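Local coordinates for protein inositol 2-dehydrogenase/D-chiro-inositol 3-dehydrogenase (Lactobacillus casei, PDB 4MIY) that oxidises myo-inositol and D-chiro-inositol to their keto derivatives, passing the hydride to NAD, at residues 155-160 with 272-277; 171-176 with 228-233. All blocks are in the same frame, centred on the assembly; numbering follows the deposited sequence. Where two conformers were deposited one is given.

Contact 1. Residues 155-160 with 272-277. With NAD (nicotinamide-adenine-dinucleotide), chain E.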
loop_
_atom_site.group_PDB
_atom_site.type_symbol
_atom_site.label_atom_id
_atom_site.label_comp_id
_atom_site.label_asym_id
_atom_site.label_seq_id
_atom_site.Cartn_x
_atom_site.Cartn_y
_atom_site.Cartn_z
ATOM N N HIS A 155 18.492 -1.384 8.348
ATOM C CA HIS A 155 18.874 -0.092 8.827
ATOM C C HIS A 155 19.596 0.609 7.683
ATOM O O HIS A 155 20.706 0.337 7.389
ATOM C CB HIS A 155 19.738 -0.208 10.089
ATOM C CG HIS A 155 19.879 1.069 10.853
ATOM N ND1 HIS A 155 20.295 1.102 12.161
ATOM C CD2 HIS A 155 19.708 2.351 10.488
ATOM C CE1 HIS A 155 20.337 2.345 12.573
ATOM N NE2 HIS A 155 19.987 3.126 11.577
ATOM N N ILE A 156 18.849 1.487 7.038
ATOM C CA ILE A 156 19.219 2.127 5.795
ATOM C C ILE A 156 19.465 3.621 6.038
ATOM O O ILE A 156 18.658 4.313 6.599
ATOM C CB ILE A 156 18.120 1.977 4.758
ATOM C CG1 ILE A 156 17.720 0.516 4.560
ATOM C CG2 ILE A 156 18.520 2.555 3.441
ATOM C CD1 ILE A 156 18.796 -0.357 4.123
ATOM N N ASN A 157 20.625 4.084 5.624
ATOM C CA ASN A 157 21.020 5.464 5.775
ATOM C C ASN A 157 21.605 5.927 4.445
ATOM O O ASN A 157 22.201 5.161 3.753
ATOM C CB ASN A 157 22.025 5.550 6.920
ATOM C CG ASN A 157 22.572 6.919 7.129
ATOM O OD1 ASN A 157 21.984 7.734 7.793
ATOM N ND2 ASN A 157 23.712 7.175 6.551
ATOM N N PRO A 158 21.384 7.180 4.090
ATOM C CA PRO A 158 21.762 7.594 2.731
ATOM C C PRO A 158 23.275 7.773 2.462
ATOM O O PRO A 158 23.755 7.383 1.445
ATOM C CB PRO A 158 21.031 8.916 2.575
ATOM C CG PRO A 158 20.712 9.366 3.976
ATOM C CD PRO A 158 20.561 8.177 4.784
ATOM N N ASN A 159 23.973 8.352 3.421
ATOM C CA ASN A 159 25.393 8.655 3.297
ATOM C C ASN A 159 26.003 8.932 4.665
ATOM O O ASN A 159 25.312 9.273 5.576
ATOM C CB ASN A 159 25.622 9.871 2.384
ATOM C CG ASN A 159 25.768 9.500 0.924
ATOM O OD1 ASN A 159 26.676 8.780 0.554
ATOM N ND2 ASN A 159 24.887 10.018 0.088
ATOM N N VAL A 160 27.306 8.795 4.771
ATOM C CA VAL A 160 28.005 9.025 6.027
ATOM C C VAL A 160 29.088 10.067 5.941
ATOM O O VAL A 160 29.553 10.385 4.894
ATOM C CB VAL A 160 28.570 7.740 6.618
ATOM C CG1 VAL A 160 27.428 6.818 6.970
ATOM C CG2 VAL A 160 29.530 7.069 5.673
ATOM N N MET A 272 14.948 11.579 4.737
ATOM C CA MET A 272 16.368 11.581 4.514
ATOM C C MET A 272 17.192 11.718 5.792
ATOM O O MET A 272 18.362 11.538 5.763
ATOM C CB MET A 272 16.768 12.680 3.527
ATOM C CG MET A 272 16.388 12.454 2.060
ATOM S SD MET A 272 17.355 11.159 1.246
ATOM C CE MET A 272 19.006 11.774 1.213
ATOM N N SER A 273 16.527 12.022 6.904
ATOM C CA SER A 273 17.203 12.339 8.159
ATOM C C SER A 273 16.814 11.429 9.305
ATOM O O SER A 273 15.687 11.361 9.647
ATOM C CB SER A 273 16.841 13.756 8.519
ATOM O OG SER A 273 17.060 14.035 9.853
ATOM N N TRP A 274 17.754 10.727 9.899
ATOM C CA TRP A 274 17.386 9.948 11.069
ATOM C C TRP A 274 16.902 10.834 12.189
ATOM O O TRP A 274 16.168 10.423 13.016
ATOM C CB TRP A 274 18.502 9.076 11.548
ATOM C CG TRP A 274 19.790 9.771 11.780
ATOM C CD1 TRP A 274 20.798 9.876 10.919
ATOM C CD2 TRP A 274 20.215 10.409 12.971
ATOM N NE1 TRP A 274 21.832 10.569 11.470
ATOM C CE2 TRP A 274 21.493 10.908 12.741
ATOM C CE3 TRP A 274 19.621 10.647 14.190
ATOM C CZ2 TRP A 274 22.203 11.583 13.687
ATOM C CZ3 TRP A 274 20.322 11.332 15.119
ATOM C CH2 TRP A 274 21.606 11.785 14.868
ATOM N N ILE A 275 17.341 12.078 12.189
ATOM C CA ILE A 275 16.927 13.003 13.205
ATOM C C ILE A 275 15.447 13.187 13.153
ATOM O O ILE A 275 14.786 13.150 14.146
ATOM C CB ILE A 275 17.615 14.337 13.032
ATOM C CG1 ILE A 275 19.057 14.194 13.434
ATOM C CG2 ILE A 275 16.994 15.381 13.888
ATOM C CD1 ILE A 275 19.889 15.249 12.898
ATOM N N ASN A 276 14.930 13.376 11.967
ATOM C CA ASN A 276 13.545 13.621 11.818
ATOM C C ASN A 276 12.727 12.343 12.023
ATOM O O ASN A 276 11.697 12.384 12.607
ATOM C CB ASN A 276 13.279 14.268 10.483
ATOM C CG ASN A 276 13.840 15.669 10.397
ATOM O OD1 ASN A 276 14.203 16.270 11.396
ATOM N ND2 ASN A 276 13.899 16.197 9.202
ATOM N N ARG A 277 13.258 11.214 11.596
ATOM C CA ARG A 277 12.563 9.934 11.759
ATOM C C ARG A 277 12.227 9.612 13.196
ATOM O O ARG A 277 11.229 9.081 13.467
ATOM C CB ARG A 277 13.380 8.793 11.132
ATOM C CG ARG A 277 12.855 7.399 11.383
ATOM C CD ARG A 277 11.467 7.128 10.777
ATOM N NE ARG A 277 10.987 5.801 11.090
ATOM C CZ ARG A 277 10.403 5.481 12.227
ATOM N NH1 ARG A 277 10.199 6.392 13.148
ATOM N NH2 ARG A 277 9.986 4.263 12.445
HETATM P PA NAD E . 29.253 15.920 19.693
HETATM O O1A NAD E . 30.653 15.649 19.435
HETATM O O2A NAD E . 28.545 16.885 18.992
HETATM O O5B NAD E . 29.044 16.498 21.153
HETATM C C5B NAD E . 29.623 15.985 22.283
HETATM C C4B NAD E . 29.956 17.132 23.246
HETATM O O4B NAD E . 30.575 16.540 24.356
HETATM C C3B NAD E . 31.037 18.087 22.759
HETATM O O3B NAD E . 30.625 19.379 22.943
HETATM C C2B NAD E . 32.263 17.754 23.563
HETATM O O2B NAD E . 33.101 18.865 23.771
HETATM C C1B NAD E . 31.668 17.327 24.851
HETATM N N9A NAD E . 32.500 16.464 25.660
HETATM C C8A NAD E . 33.293 15.510 25.285
HETATM N N7A NAD E . 33.832 14.865 26.312
HETATM C C5A NAD E . 33.357 15.434 27.402
HETATM C C6A NAD E . 33.513 15.297 28.836
HETATM N N6A NAD E . 34.266 14.382 29.394
HETATM N N1A NAD E . 32.791 16.090 29.593
HETATM C C2A NAD E . 32.021 17.005 29.132
HETATM N N3A NAD E . 31.859 17.217 27.844
HETATM C C4A NAD E . 32.487 16.465 26.962
HETATM O O3 NAD E . 28.600 14.481 19.689
HETATM P PN NAD E . 27.004 14.123 19.767
HETATM O O1N NAD E . 26.540 13.808 18.422
HETATM O O2N NAD E . 26.287 15.219 20.305
HETATM O O5D NAD E . 26.937 12.793 20.508
HETATM C C5D NAD E . 26.993 12.795 21.914
HETATM C C4D NAD E . 26.519 11.494 22.474
HETATM O O4D NAD E . 25.171 11.335 22.070
HETATM C C3D NAD E . 27.309 10.348 21.939
HETATM O O3D NAD E . 27.409 9.391 22.946
HETATM C C2D NAD E . 26.396 9.881 20.809
HETATM O O2D NAD E . 26.645 8.542 20.613
HETATM C C1D NAD E . 25.034 10.109 21.403
HETATM N N1N NAD E . 23.989 10.179 20.382
HETATM C C2N NAD E . 22.952 9.348 20.438
HETATM C C3N NAD E . 21.953 9.328 19.486
HETATM C C7N NAD E . 20.786 8.376 19.599
HETATM O O7N NAD E . 20.455 7.908 20.642
HETATM N N7N NAD E . 20.158 8.143 18.519
HETATM C C4N NAD E . 22.019 10.260 18.466
HETATM C C5N NAD E . 23.102 11.110 18.454
HETATM C C6N NAD E . 24.074 11.037 19.416
HETATM O O HOH W 1 20.034 10.612 7.836
#

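Contact 2. Residues 171-176 with 228-233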
loop_
_atom_site.group_PDB
_atom_site.type_symbol
_atom_site.label_atom_id
_atom_site.label_comp_id
_atom_site.label_asym_id
_atom_site.label_seq_id
_atom_site.Cartn_x
_atom_site.Cartn_y
_atom_site.Cartn_z
ATOM N N THR A 171 28.742 0.378 16.389
ATOM C CA THR A 171 28.541 1.138 17.580
ATOM C C THR A 171 27.557 2.312 17.435
ATOM O O THR A 171 26.995 2.728 18.402
ATOM C CB THR A 171 29.889 1.648 18.162
ATOM O OG1 THR A 171 30.533 2.469 17.209
ATOM C CG2 THR A 171 30.756 0.534 18.495
ATOM N N ASP A 172 27.384 2.822 16.232
ATOM C CA ASP A 172 26.512 3.950 16.009
ATOM C C ASP A 172 25.190 3.571 15.311
ATOM O O ASP A 172 24.200 4.196 15.492
ATOM C CB ASP A 172 27.220 5.051 15.226
ATOM C CG ASP A 172 28.215 5.831 16.074
ATOM O OD1 ASP A 172 28.273 5.601 17.284
ATOM O OD2 ASP A 172 28.915 6.666 15.537
ATOM N N THR A 173 25.250 2.515 14.536
ATOM C CA THR A 173 24.176 2.140 13.657
ATOM C C THR A 173 23.471 0.853 14.108
ATOM O O THR A 173 22.385 0.909 14.588
ATOM C CB THR A 173 24.690 2.104 12.220
ATOM O OG1 THR A 173 25.218 3.384 11.882
ATOM C CG2 THR A 173 23.581 1.771 11.247
ATOM N N LEU A 174 24.130 -0.284 14.021
ATOM C CA LEU A 174 23.515 -1.530 14.435
ATOM C C LEU A 174 23.140 -1.592 15.922
ATOM O O LEU A 174 22.345 -2.367 16.320
ATOM C CB LEU A 174 24.410 -2.727 14.055
ATOM C CG LEU A 174 23.873 -4.135 14.271
ATOM C CD1 LEU A 174 22.664 -4.463 13.390
ATOM C CD2 LEU A 174 24.974 -5.148 14.027
ATOM N N ILE A 175 23.759 -0.746 16.694
ATOM C CA ILE A 175 23.539 -0.729 18.122
ATOM C C ILE A 175 22.062 -0.599 18.467
ATOM O O ILE A 175 21.621 -1.120 19.434
ATOM C CB ILE A 175 24.390 0.374 18.809
ATOM C CG1 ILE A 175 24.471 0.161 20.329
ATOM C CG2 ILE A 175 23.908 1.736 18.451
ATOM C CD1 ILE A 175 25.219 -0.985 20.687
ATOM N N HIS A 176 21.327 0.092 17.621
ATOM C CA HIS A 176 19.912 0.280 17.794
ATOM C C HIS A 176 19.134 -1.021 17.648
ATOM O O HIS A 176 18.293 -1.316 18.430
ATOM C CB HIS A 176 19.398 1.368 16.852
ATOM C CG HIS A 176 19.900 2.719 17.206
ATOM N ND1 HIS A 176 19.467 3.391 18.316
ATOM C CD2 HIS A 176 20.831 3.505 16.633
ATOM C CE1 HIS A 176 20.089 4.545 18.400
ATOM N NE2 HIS A 176 20.907 4.649 17.376
ATOM N N VAL A 228 22.544 -3.745 7.220
ATOM C CA VAL A 228 23.049 -2.424 7.525
ATOM C C VAL A 228 23.618 -1.842 6.234
ATOM O O VAL A 228 24.452 -2.412 5.650
ATOM C CB VAL A 228 24.120 -2.468 8.631
ATOM C CG1 VAL A 228 24.768 -1.129 8.819
ATOM C CG2 VAL A 228 23.541 -2.942 9.911
ATOM N N HIS A 229 23.079 -0.723 5.808
ATOM C CA HIS A 229 23.440 -0.122 4.546
ATOM C C HIS A 229 23.443 1.371 4.698
ATOM O O HIS A 229 22.440 1.984 4.645
ATOM C CB HIS A 229 22.460 -0.537 3.436
ATOM C CG HIS A 229 22.913 -0.186 2.058
ATOM N ND1 HIS A 229 22.103 -0.286 0.964
ATOM C CD2 HIS A 229 24.097 0.274 1.606
ATOM C CE1 HIS A 229 22.765 0.096 -0.104
ATOM N NE2 HIS A 229 23.981 0.428 0.253
ATOM N N VAL A 230 24.627 1.942 4.859
ATOM C CA VAL A 230 24.760 3.328 5.275
ATOM C C VAL A 230 25.167 4.321 4.181
ATOM O O VAL A 230 25.244 5.490 4.419
ATOM C CB VAL A 230 25.685 3.475 6.518
ATOM C CG1 VAL A 230 25.182 2.651 7.660
ATOM C CG2 VAL A 230 27.101 3.123 6.190
ATOM N N THR A 231 25.379 3.814 2.984
ATOM C CA THR A 231 25.612 4.638 1.814
ATOM C C THR A 231 24.556 4.402 0.730
ATOM O O THR A 231 24.816 4.501 -0.426
ATOM C CB THR A 231 27.028 4.424 1.196
ATOM O OG1 THR A 231 27.162 3.098 0.724
ATOM C CG2 THR A 231 28.111 4.677 2.190
ATOM N N ALA A 232 23.356 4.106 1.177
ATOM C CA ALA A 232 22.280 3.676 0.331
ATOM C C ALA A 232 21.721 4.695 -0.634
ATOM O O ALA A 232 21.005 4.339 -1.502
ATOM C CB ALA A 232 21.157 3.145 1.203
ATOM N N GLN A 233 22.047 5.956 -0.403
ATOM C CA GLN A 233 21.697 7.103 -1.225
ATOM C C GLN A 233 20.229 7.585 -1.168
ATOM O O GLN A 233 19.971 8.734 -1.060
ATOM C CB GLN A 233 22.128 6.930 -2.688
ATOM C CG GLN A 233 23.587 6.555 -2.890
ATOM C CD GLN A 233 24.545 7.556 -2.309
ATOM O OE1 GLN A 233 24.529 8.691 -2.662
ATOM N NE2 GLN A 233 25.373 7.112 -1.414
#

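Contact 1. Residues 155-160 with 272-277
Pro158 and Met272 make a small, partly buried van der Waals contact between the loop that leaves strand 148-156 and the turn that opens helix 274-277, and beside it a water held by 272-277 reaches weakly across to Asn157 OD1. No direct hydrogen bond crosses. The proline ring lies against the turn: Pro158 CB meets Met272 CE at 3.8 Å, and Pro158 CG rests 3.7 Å from Met272 O. Bends at chi2 and chi3 (-71° and -65°) fold the Met272 chain back, carrying its methyl to the proline. The water lies 2.8 Å from Met272 O, to which it can donate, and accepts from Trp274 N at 3.1 Å. With CG anti to the backbone N, the Asn157 amide runs alongside the indole, the two planes 43° apart, and brings Asn157 OD1 to the ring edge, 4.0 Å from Trp274 CD1. Asn157 ND2 donates to Asn159 O at 2.8 Å, approaching from above that carbonyl's plane, and also to Val230 O, which ties the amide to the neighbouring loop. Without the amide, as with an alanine here, the carbonyls of Asn159 and Val230 would probably lose this shared donor, and the indole edge its neighbour. On the helix side, Ser273 is the N-cap, Ser273 OG accepting from Asn276 N at 3.1 Å, while Ile275 CG1 lies over one face of the indole. The far end of that ring reaches the cofactor, with Trp274 CZ3 3.9 Å from NAD C4N, the nicotinamide carbon that takes up hydride. The contact thus lies beside a C-terminal-domain tryptophan at the nicotinamide end of the NAD pocket, in a dehydrogenase that probably belongs to the Gfo/Idh/MocA family.

Contact 2. Residues 171-176 with 228-233
Thr173 turns its methyl, not its hydroxyl, toward the valines of 228-230, and this choice sets the character of the contact between helix 168-185 and the end of strand 223-229. Thr173 CG2 stands anti to the backbone N and reaches two methyls at once, Val228 CG1 and Val230 CG1, each at 4.0 Å; the threonine side chain lies obliquely to both valines. The hydroxyl OG1 is hydrogen-bonded to Tyr164 OH, so the polar branch is satisfied away from the valine methyls. Leu174, next along the helix, meets the other branch of Val228 nearly at right angles, Leu174 CD1 lying 3.9 Å from Val228 CG2. Val228 thus gives one methyl to each of two consecutive helix residues. All four side chains are buried, and the crossing is wholly apolar. The helix has a wider pi-type turn at 171-174, the turn that holds the two contacting residues, Thr173 and Leu174. His176, also on this helix, touches NAD. Another face of the helix packs against helix 304-323 through Ile175. This is the helix-on-sheet layering of an alpha/beta domain, here the C-terminal domain that completes the cofactor site.

The centres of contacts 1 and 2 lie about 9 Å apart, on the same side of the chain's centre and within the C-terminal alpha/beta domain. Contact 2 is nested in the loop closed by contact 1: helix 168-185 follows strand 148-156, strand 223-229 comes after two further strands, and helix 274-277 comes last. Strands 148-156 and 223-229 are parallel neighbours in the mixed sheet, so both contacts hang on its adjoining strand ends. The loops beyond these ends are joined directly, with probable hydrogen bonds from Gln233 NE2 to Asn159 OD1 and from Gln233 N to Pro158 O. Trp274 and His176, both lining the NAD pocket, sit on the helices that these two contacts involve, around the ends of two central strands.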